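PDB 6A02: YfdX protein from Salmonella enterica I, which is of unknown biochemical function but has been implicated in the bacterium's response to antibiotic stress and in its virulence. Local coordinates for residues K42-A47 with L149-K154; L63-D68 with H77-N82; I128-L133 with V171-V176. One frame throughout, in Å; residues are numbered along the deposited sequence.

Overall arrangement
Contact 1 lies in the helical part of the chain, about 24 Å from its centre. Contact 3 lies within the three-stranded antiparallel sheet (77-89, 125-135, 170-175), and contact 2 sets the short strand 65-66 against its strand 77-89. The centres of contacts 2 and 3 are 12 Å apart, and Ile81 N lies 2.8 Å from Glu132 O in a probable hydrogen bond. Lys66 also packs on Asp172 and Gln174. Contact 1 touches neither; its centre is 28 Å from that of contact 2 and 33 Å from that of contact 3. The Asn130 side chain lies about 7 Å from a bound sodium ion, that of Ala43 about 10 Å from one. All three contacts meet the third subunit.

Contact 1: residues K42-A47 with L149-K154; sequences KAEQLA and LMNEGK
The carboxylate of Glu44 meets Met150 obliquely through OE2: Met150 CB and Met150 O both lie on the same side of its plane, displaced from the plane but well away from its centre, and Glu44 OE2 is 3.5 Å from each of them. Asn151 OD1 stands farther off above that same face. OE2 and Met150 O are both acceptors, so their proximity is not a hydrogen bond, and Met150 O is instead engaged by Gly153 N at 2.9 Å. The carbon part of the Glu44 side chain packs just as closely, its CG resting 3.5 Å from Met150 SD. Both CB atoms point toward the other helix; with CG anti to the carbonyl carbon (chi1 -66° for Glu44 and -68° for Met150) and both chains extended, the two slide past each other in opposite directions. Beyond SD the methyl reaches Ala47, where Met150 CE and Ala47 CB are 4.1 Å apart; Met150 SD lies 4.4 Å from Ala43 CB. Helix 40-54 thus offers Ala43, Glu44 and Ala47, spaced along one side, to a single methionine near the C-terminal end of helix 136-151. Met150 also reaches Ser31 of helix 19-36 and Ala158 and Leu162 of helix 155-167, so this one thioether side chain joins four helices. Behind it the chain reverses through a Schellman motif: Gly153 takes a positive phi of 85°, and Lys154 N bonds back to Leu149 O at 2.8 Å. Lys154 then serves as the N-cap residue of helix 155-167, and its NZ forms a salt bridge to Glu152 OE1 at 3.3 Å, met from above the carboxylate plane. Leu149 and Lys154 pack on Tyr91 of the third subunit.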
loop_
_atom_site.group_PDB
_atom_site.type_symbol
_atom_site.label_atom_id
_atom_site.label_comp_id
_atom_site.label_asym_id
_atom_site.label_seq_id
_atom_site.Cartn_x
_atom_site.Cartn_y
_atom_site.Cartn_z
ATOM N N LYS A 42 -26.750 -4.167 -8.429
ATOM C CA LYS A 42 -26.014 -2.973 -8.030
ATOM C C LYS A 42 -24.618 -2.955 -8.643
ATOM O O LYS A 42 -24.147 -1.908 -9.099
ATOM C CB LYS A 42 -25.940 -2.887 -6.509
ATOM C CG LYS A 42 -25.409 -1.557 -6.009
ATOM C CD LYS A 42 -25.544 -1.481 -4.495
ATOM C CE LYS A 42 -25.302 -0.076 -3.975
ATOM N NZ LYS A 42 -25.584 0.000 -2.510
ATOM N N ALA A 43 -23.959 -4.110 -8.696
ATOM C CA ALA A 43 -22.644 -4.170 -9.324
ATOM C C ALA A 43 -22.712 -3.760 -10.788
ATOM O O ALA A 43 -21.837 -3.044 -11.285
ATOM C CB ALA A 43 -22.066 -5.573 -9.201
ATOM N N GLU A 44 -23.756 -4.195 -11.497
ATOM C CA GLU A 44 -23.901 -3.794 -12.892
ATOM C C GLU A 44 -24.126 -2.297 -13.021
ATOM O O GLU A 44 -23.571 -1.664 -13.928
ATOM C CB GLU A 44 -25.038 -4.577 -13.549
ATOM C CG GLU A 44 -24.744 -6.058 -13.659
ATOM C CD GLU A 44 -25.861 -6.847 -14.293
ATOM O OE1 GLU A 44 -26.875 -6.221 -14.663
ATOM O OE2 GLU A 44 -25.717 -8.090 -14.403
ATOM N N GLN A 45 -24.928 -1.713 -12.121
ATOM C CA GLN A 45 -25.164 -0.273 -12.158
ATOM C C GLN A 45 -23.866 0.496 -11.965
ATOM O O GLN A 45 -23.605 1.482 -12.664
ATOM C CB GLN A 45 -26.168 0.129 -11.076
ATOM C CG GLN A 45 -27.606 -0.326 -11.325
ATOM C CD GLN A 45 -28.558 0.105 -10.215
ATOM O OE1 GLN A 45 -28.184 0.163 -9.041
ATOM N NE2 GLN A 45 -29.792 0.430 -10.588
ATOM N N LEU A 46 -23.029 0.045 -11.028
ATOM C CA LEU A 46 -21.779 0.742 -10.743
ATOM C C LEU A 46 -20.790 0.593 -11.892
ATOM O O LEU A 46 -20.114 1.558 -12.269
ATOM C CB LEU A 46 -21.187 0.199 -9.439
ATOM C CG LEU A 46 -21.960 0.604 -8.185
ATOM C CD1 LEU A 46 -21.658 -0.343 -7.042
ATOM C CD2 LEU A 46 -21.629 2.032 -7.790
ATOM N N ALA A 47 -20.706 -0.602 -12.477
ATOM C CA ALA A 47 -19.827 -0.800 -13.624
ATOM C C ALA A 47 -20.319 -0.014 -14.833
ATOM O O ALA A 47 -19.510 0.514 -15.604
ATOM C CB ALA A 47 -19.697 -2.291 -13.949
ATOM N N LEU A 149 -19.696 -10.011 -19.078
ATOM C CA LEU A 149 -19.696 -11.213 -18.254
ATOM C C LEU A 149 -20.833 -11.187 -17.242
ATOM O O LEU A 149 -21.465 -12.220 -16.981
ATOM C CB LEU A 149 -18.343 -11.359 -17.545
ATOM C CG LEU A 149 -17.175 -11.679 -18.478
ATOM C CD1 LEU A 149 -15.838 -11.438 -17.782
ATOM C CD2 LEU A 149 -17.260 -13.124 -18.971
ATOM N N MET A 150 -21.112 -10.016 -16.657
ATOM C CA MET A 150 -22.248 -9.907 -15.747
ATOM C C MET A 150 -23.560 -10.206 -16.470
ATOM O O MET A 150 -24.417 -10.922 -15.934
ATOM C CB MET A 150 -22.282 -8.529 -15.092
ATOM C CG MET A 150 -21.114 -8.280 -14.123
ATOM S SD MET A 150 -21.263 -6.648 -13.363
ATOM C CE MET A 150 -19.536 -6.298 -12.972
ATOM N N ASN A 151 -23.722 -9.695 -17.692
ATOM C CA ASN A 151 -24.926 -10.008 -18.466
ATOM C C ASN A 151 -25.068 -11.509 -18.659
ATOM O O ASN A 151 -26.185 -12.050 -18.663
ATOM C CB ASN A 151 -24.876 -9.324 -19.835
ATOM C CG ASN A 151 -24.971 -7.814 -19.753
ATOM O OD1 ASN A 151 -25.454 -7.258 -18.770
ATOM N ND2 ASN A 151 -24.506 -7.145 -20.796
ATOM N N GLU A 152 -23.946 -12.202 -18.831
ATOM C CA GLU A 152 -23.969 -13.644 -19.031
ATOM C C GLU A 152 -24.118 -14.431 -17.738
ATOM O O GLU A 152 -24.247 -15.656 -17.799
ATOM C CB GLU A 152 -22.706 -14.088 -19.770
ATOM C CG GLU A 152 -22.580 -13.517 -21.167
ATOM C CD GLU A 152 -21.206 -13.751 -21.770
ATOM O OE1 GLU A 152 -20.338 -14.315 -21.078
ATOM O OE2 GLU A 152 -20.993 -13.366 -22.935
ATOM N N GLY A 153 -24.103 -13.774 -16.578
ATOM C CA GLY A 153 -24.151 -14.472 -15.312
ATOM C C GLY A 153 -22.813 -14.948 -14.790
ATOM O O GLY A 153 -22.788 -15.693 -13.803
ATOM N N LYS A 154 -21.706 -14.543 -15.416
ATOM C CA LYS A 154 -20.361 -14.990 -15.016
ATOM C C LYS A 154 -19.737 -13.971 -14.057
ATOM O O LYS A 154 -18.779 -13.259 -14.378
ATOM C CB LYS A 154 -19.494 -15.221 -16.247
ATOM C CG LYS A 154 -19.968 -16.377 -17.124
ATOM C CD LYS A 154 -19.080 -16.554 -18.344
ATOM C CE LYS A 154 -19.595 -17.674 -19.237
ATOM N NZ LYS A 154 -19.313 -17.379 -20.664
#

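Contact 2: residues L63-D68 with H77-N82; sequences LYVKSD and HYIRIN
Two main-chain hydrogen bonds join Tyr64-Lys66 to Tyr78-Arg80: Arg80 N to Tyr64 O at 2.9 Å and Lys66 N to Tyr78 O at 2.9 Å, nearly straight at 162° and 165°. They flank Val65 and Ile79, an antiparallel non-hydrogen-bonded pair, and both carbonyls also receive CA-H contacts, from Ile79 CA and Val65 CA respectively. Among apolar contacts, Val65 and Ile79 cross at about a right angle, their CG2 methyls 3.9 Å apart, while Val65 CG1 reaches His77 CB and Tyr64 CB rests on Ile79 CB. This single bridge sets the short, weakly bonded strand 65-66 against strand 77-89, an outer strand of the antiparallel sheet within the chain; farther along, Ile81 and Asn82 form a classic beta bulge opposite Glu132. Polar side-chain contacts centre on Arg80. Its chain bends at chi3 (-67°), folding the guanidinium back over Tyr64 O, which sits 3.5 Å above the guanidinium plane, over its centre. Tyr64 O therefore meets both the backbone N and the charged group of one residue. NH1 adds a weak hydrogen bond to Val65 O at 3.1 Å, and NE is held by Lys16 O. Water supplies further links: one molecule, at the guanidinium edge and in its plane, joins NH2 to Val65 O, and another bridges Lys66 O to Tyr78 N. The one salt bridge is local, between Lys66 NZ and Asp68 OD1 at 3.0 Å, and uses the syn lone pair of Asp68 OD1.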
loop_
_atom_site.group_PDB
_atom_site.type_symbol
_atom_site.label_atom_id
_atom_site.label_comp_id
_atom_site.label_asym_id
_atom_site.label_seq_id
_atom_site.Cartn_x
_atom_site.Cartn_y
_atom_site.Cartn_z
ATOM N N LEU A 63 -6.116 15.369 -22.867
ATOM C CA LEU A 63 -5.690 16.312 -21.835
ATOM C C LEU A 63 -5.044 15.622 -20.641
ATOM O O LEU A 63 -4.267 16.257 -19.917
ATOM C CB LEU A 63 -6.885 17.124 -21.336
ATOM C CG LEU A 63 -7.583 17.994 -22.387
ATOM C CD1 LEU A 63 -8.758 18.722 -21.762
ATOM C CD2 LEU A 63 -6.587 18.968 -22.977
ATOM N N TYR A 64 -5.339 14.341 -20.419
ATOM C CA TYR A 64 -4.917 13.647 -19.207
ATOM C C TYR A 64 -3.763 12.689 -19.438
ATOM O O TYR A 64 -3.297 12.058 -18.484
ATOM C CB TYR A 64 -6.104 12.896 -18.601
ATOM C CG TYR A 64 -7.354 13.730 -18.558
ATOM C CD1 TYR A 64 -7.490 14.766 -17.646
ATOM C CD2 TYR A 64 -8.396 13.492 -19.444
ATOM C CE1 TYR A 64 -8.644 15.543 -17.618
ATOM C CE2 TYR A 64 -9.550 14.254 -19.421
ATOM C CZ TYR A 64 -9.666 15.274 -18.509
ATOM O OH TYR A 64 -10.814 16.036 -18.485
ATOM N N VAL A 65 -3.278 12.582 -20.673
ATOM C CA VAL A 65 -2.286 11.576 -21.019
ATOM C C VAL A 65 -0.920 11.958 -20.463
ATOM O O VAL A 65 -0.478 13.112 -20.564
ATOM C CB VAL A 65 -2.257 11.400 -22.547
ATOM C CG1 VAL A 65 -1.053 10.595 -22.976
ATOM C CG2 VAL A 65 -3.541 10.742 -23.019
ATOM N N LYS A 66 -0.243 10.986 -19.856
ATOM C CA LYS A 66 1.157 11.126 -19.468
ATOM C C LYS A 66 1.972 10.570 -20.626
ATOM O O LYS A 66 2.135 9.357 -20.757
ATOM C CB LYS A 66 1.423 10.358 -18.179
ATOM C CG LYS A 66 2.843 10.489 -17.661
ATOM C CD LYS A 66 2.850 10.542 -16.147
ATOM C CE LYS A 66 4.254 10.710 -15.592
ATOM N NZ LYS A 66 4.933 11.915 -16.119
ATOM N N SER A 67 2.473 11.459 -21.486
ATOM C CA SER A 67 3.038 11.009 -22.754
ATOM C C SER A 67 4.351 10.254 -22.575
ATOM O O SER A 67 4.683 9.399 -23.402
ATOM C CB SER A 67 3.207 12.195 -23.702
ATOM O OG SER A 67 3.876 13.258 -23.047
ATOM N N ASP A 68 5.098 10.528 -21.502
ATOM C CA ASP A 68 6.413 9.924 -21.308
ATOM C C ASP A 68 6.352 8.550 -20.641
ATOM O O ASP A 68 7.328 8.137 -20.001
ATOM C CB ASP A 68 7.349 10.874 -20.549
ATOM C CG ASP A 68 6.935 11.086 -19.091
ATOM O OD1 ASP A 68 5.757 10.850 -18.754
ATOM O OD2 ASP A 68 7.791 11.507 -18.279
ATOM N N HIS A 77 -2.459 4.439 -23.720
ATOM C CA HIS A 77 -1.746 5.492 -23.016
ATOM C C HIS A 77 -2.197 5.500 -21.569
ATOM O O HIS A 77 -3.355 5.199 -21.262
ATOM C CB HIS A 77 -2.040 6.862 -23.635
ATOM C CG HIS A 77 -1.612 6.974 -25.065
ATOM N ND1 HIS A 77 -0.350 7.390 -25.431
ATOM C CD2 HIS A 77 -2.267 6.697 -26.216
ATOM C CE1 HIS A 77 -0.251 7.379 -26.748
ATOM N NE2 HIS A 77 -1.401 6.964 -27.250
ATOM N N TYR A 78 -1.278 5.875 -20.689
ATOM C CA TYR A 78 -1.633 6.146 -19.304
ATOM C C TYR A 78 -2.219 7.544 -19.171
ATOM O O TYR A 78 -1.718 8.500 -19.776
ATOM C CB TYR A 78 -0.381 6.077 -18.436
ATOM C CG TYR A 78 0.009 4.685 -18.034
ATOM C CD1 TYR A 78 -0.709 4.008 -17.051
ATOM C CD2 TYR A 78 1.117 4.056 -18.600
ATOM C CE1 TYR A 78 -0.362 2.727 -16.662
ATOM C CE2 TYR A 78 1.491 2.769 -18.206
ATOM C CZ TYR A 78 0.737 2.111 -17.243
ATOM O OH TYR A 78 1.091 0.835 -16.853
ATOM N N ILE A 79 -3.273 7.663 -18.362
ATOM C CA ILE A 79 -3.842 8.955 -17.993
ATOM C C ILE A 79 -3.721 9.180 -16.489
ATOM O O ILE A 79 -3.748 8.239 -15.684
ATOM C CB ILE A 79 -5.307 9.137 -18.450
ATOM C CG1 ILE A 79 -6.211 8.070 -17.824
ATOM C CG2 ILE A 79 -5.413 9.171 -19.990
ATOM C CD1 ILE A 79 -7.704 8.469 -17.838
ATOM N N ARG A 80 -3.605 10.450 -16.117
ATOM C CA ARG A 80 -3.515 10.871 -14.721
ATOM C C ARG A 80 -4.894 10.885 -14.075
ATOM O O ARG A 80 -5.832 11.488 -14.611
ATOM C CB ARG A 80 -2.936 12.288 -14.644
ATOM C CG ARG A 80 -1.478 12.393 -15.066
ATOM C CD ARG A 80 -0.988 13.842 -15.062
ATOM N NE ARG A 80 -1.670 14.592 -16.105
ATOM C CZ ARG A 80 -1.227 14.711 -17.355
ATOM N NH1 ARG A 80 -0.068 14.162 -17.720
ATOM N NH2 ARG A 80 -1.947 15.393 -18.243
ATOM N N ILE A 81 -5.016 10.250 -12.906
ATOM C CA ILE A 81 -6.271 10.250 -12.163
ATOM C C ILE A 81 -6.164 10.846 -10.768
ATOM O O ILE A 81 -7.206 11.121 -10.155
ATOM C CB ILE A 81 -6.948 8.857 -12.114
ATOM C CG1 ILE A 81 -6.190 7.903 -11.189
ATOM C CG2 ILE A 81 -7.079 8.285 -13.509
ATOM C CD1 ILE A 81 -6.930 6.596 -10.926
ATOM N N ASN A 82 -4.960 11.057 -10.244
ATOM C CA ASN A 82 -4.818 11.690 -8.938
ATOM C C ASN A 82 -3.386 12.168 -8.790
ATOM O O ASN A 82 -2.470 11.626 -9.412
ATOM C CB ASN A 82 -5.182 10.729 -7.798
ATOM C CG ASN A 82 -5.298 11.434 -6.465
ATOM O OD1 ASN A 82 -6.161 12.277 -6.288
ATOM N ND2 ASN A 82 -4.414 11.103 -5.527
HETATM O O HOH W 1 -1.059 15.951 -20.805
HETATM O O HOH W 2 1.134 7.080 -21.796
HETATM O O HOH W 3 2.225 13.915 -15.955
#

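Contact 3: residues I128-L133 with V171-V176; sequences IENQEL and VDSQSV
Strands 125-135 and 170-175 are neighbours in the antiparallel three-stranded sheet; the axes of segments 128-133 and 171-175 approach to 4.5 Å, with N-to-C directions 159° apart. Glu129 with Gln174 and Gln131 with Asp172 are the hydrogen-bonded pairs; Gln131 N to Asp172 O, at 2.8 Å, is almost straight although the donor stands above the carbonyl plane. Between them lies the non-hydrogen-bonded pair Asn130 and Ser173. On the face carrying Asn130, Ser173 and Val171, Ile128 CD1 reaches over to Ser175, and Val171 CG1 packs 3.7 Å from Asn130 CB. Asn130 ND2 bonds to Ser84 OG and Thr86 OG1, and with OD1 also bonded the amide's rotation is probably fixed. Ser173 O accepts a hydrogen bond from Lys69 of the third subunit. The other face carries Glu129, anchored through OE2 by Ser83 and Leu12, and Gln131, whose NE2 meets Glu129 OE1 at 3.1 Å from above the carboxylate plane. A water on that oxygen weakly bridges to Gln174 NE2. Asn130 CG and Ser173 OG both stand anti to the carbonyl carbon (chi1 -50° and -61°), bringing Ser173 OG to Asn130 OD1 in a 2.6 Å hydrogen bond, in the carbonyl plane and on a lone pair.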
loop_
_atom_site.group_PDB
_atom_site.type_symbol
_atom_site.label_atom_id
_atom_site.label_comp_id
_atom_site.label_asym_id
_atom_site.label_seq_id
_atom_site.Cartn_x
_atom_site.Cartn_y
_atom_site.Cartn_z
ATOM N N ILE A 128 8.086 15.239 -3.277
ATOM C CA ILE A 128 7.861 14.284 -4.355
ATOM C C ILE A 128 6.380 14.321 -4.691
ATOM O O ILE A 128 5.536 14.344 -3.790
ATOM C CB ILE A 128 8.278 12.867 -3.910
ATOM C CG1 ILE A 128 9.799 12.759 -3.810
ATOM C CG2 ILE A 128 7.713 11.805 -4.853
ATOM C CD1 ILE A 128 10.485 12.692 -5.143
ATOM N N GLU A 129 6.056 14.345 -5.982
ATOM C CA GLU A 129 4.671 14.291 -6.418
ATOM C C GLU A 129 4.358 12.879 -6.900
ATOM O O GLU A 129 5.069 12.338 -7.756
ATOM C CB GLU A 129 4.411 15.303 -7.533
ATOM C CG GLU A 129 2.978 15.319 -7.962
ATOM C CD GLU A 129 2.705 16.235 -9.131
ATOM O OE1 GLU A 129 3.574 16.361 -10.021
ATOM O OE2 GLU A 129 1.601 16.810 -9.164
ATOM N N ASN A 130 3.296 12.286 -6.349
ATOM C CA ASN A 130 2.888 10.923 -6.699
ATOM C C ASN A 130 1.679 11.020 -7.614
ATOM O O ASN A 130 0.596 11.422 -7.182
ATOM C CB ASN A 130 2.523 10.127 -5.452
ATOM C CG ASN A 130 3.566 10.211 -4.390
ATOM O OD1 ASN A 130 4.675 9.715 -4.549
ATOM N ND2 ASN A 130 3.208 10.834 -3.269
ATOM N N GLN A 131 1.856 10.638 -8.868
ATOM C CA GLN A 131 0.793 10.704 -9.853
ATOM C C GLN A 131 0.227 9.307 -10.061
ATOM O O GLN A 131 0.937 8.405 -10.524
ATOM C CB GLN A 131 1.314 11.273 -11.170
ATOM C CG GLN A 131 1.765 12.737 -11.067
ATOM C CD GLN A 131 2.157 13.321 -12.404
ATOM O OE1 GLN A 131 2.050 12.664 -13.441
ATOM N NE2 GLN A 131 2.611 14.570 -12.387
ATOM N N GLU A 132 -1.038 9.131 -9.705
ATOM C CA GLU A 132 -1.734 7.875 -9.929
ATOM C C GLU A 132 -2.209 7.848 -11.373
ATOM O O GLU A 132 -2.841 8.801 -11.836
ATOM C CB GLU A 132 -2.923 7.788 -8.976
ATOM C CG GLU A 132 -3.641 6.470 -9.032
ATOM C CD GLU A 132 -4.859 6.402 -8.117
ATOM O OE1 GLU A 132 -5.170 7.404 -7.446
ATOM O OE2 GLU A 132 -5.509 5.332 -8.074
ATOM N N LEU A 133 -1.906 6.755 -12.081
ATOM C CA LEU A 133 -2.189 6.622 -13.504
ATOM C C LEU A 133 -2.930 5.325 -13.775
ATOM O O LEU A 133 -2.714 4.316 -13.093
ATOM C CB LEU A 133 -0.891 6.591 -14.336
ATOM C CG LEU A 133 0.236 7.569 -13.969
ATOM C CD1 LEU A 133 1.493 7.288 -14.776
ATOM C CD2 LEU A 133 -0.205 9.004 -14.184
ATOM N N VAL A 171 1.667 4.217 -9.728
ATOM C CA VAL A 171 1.983 5.503 -9.114
ATOM C C VAL A 171 3.368 5.907 -9.586
ATOM O O VAL A 171 4.366 5.256 -9.240
ATOM C CB VAL A 171 1.912 5.449 -7.585
ATOM C CG1 VAL A 171 2.309 6.803 -6.986
ATOM C CG2 VAL A 171 0.510 5.052 -7.124
ATOM N N ASP A 172 3.432 6.968 -10.380
ATOM C CA ASP A 172 4.692 7.571 -10.799
ATOM C C ASP A 172 5.046 8.630 -9.763
ATOM O O ASP A 172 4.384 9.675 -9.675
ATOM C CB ASP A 172 4.522 8.225 -12.169
ATOM C CG ASP A 172 5.840 8.683 -12.777
ATOM O OD1 ASP A 172 6.752 9.086 -12.027
ATOM O OD2 ASP A 172 5.965 8.638 -14.017
ATOM N N SER A 173 6.087 8.374 -8.984
ATOM C CA SER A 173 6.566 9.323 -7.988
ATOM C C SER A 173 7.774 10.037 -8.570
ATOM O O SER A 173 8.778 9.395 -8.899
ATOM C CB SER A 173 6.939 8.593 -6.697
ATOM O OG SER A 173 5.808 7.936 -6.145
ATOM N N GLN A 174 7.671 11.352 -8.716
ATOM C CA GLN A 174 8.733 12.123 -9.342
ATOM C C GLN A 174 9.083 13.326 -8.485
ATOM O O GLN A 174 8.216 13.932 -7.851
ATOM C CB GLN A 174 8.339 12.604 -10.737
ATOM C CG GLN A 174 8.511 11.546 -11.816
ATOM C CD GLN A 174 7.932 11.966 -13.161
ATOM O OE1 GLN A 174 8.607 11.893 -14.189
ATOM N NE2 GLN A 174 6.672 12.384 -13.162
ATOM N N SER A 175 10.368 13.644 -8.460
ATOM C CA SER A 175 10.809 14.894 -7.868
ATOM C C SER A 175 10.231 16.061 -8.656
ATOM O O SER A 175 9.948 15.955 -9.853
ATOM C CB SER A 175 12.328 14.942 -7.893
ATOM O OG SER A 175 12.745 14.818 -9.228
ATOM N N VAL A 176 10.026 17.174 -7.962
ATOM C CA VAL A 176 9.334 18.322 -8.530
ATOM C C VAL A 176 10.331 19.148 -9.330
ATOM O O VAL A 176 11.314 19.657 -8.779
ATOM C CB VAL A 176 8.668 19.158 -7.429
ATOM C CG1 VAL A 176 7.856 20.285 -8.043
ATOM C CG2 VAL A 176 7.795 18.272 -6.565
HETATM O O HOH W 4 5.582 14.645 -10.875
#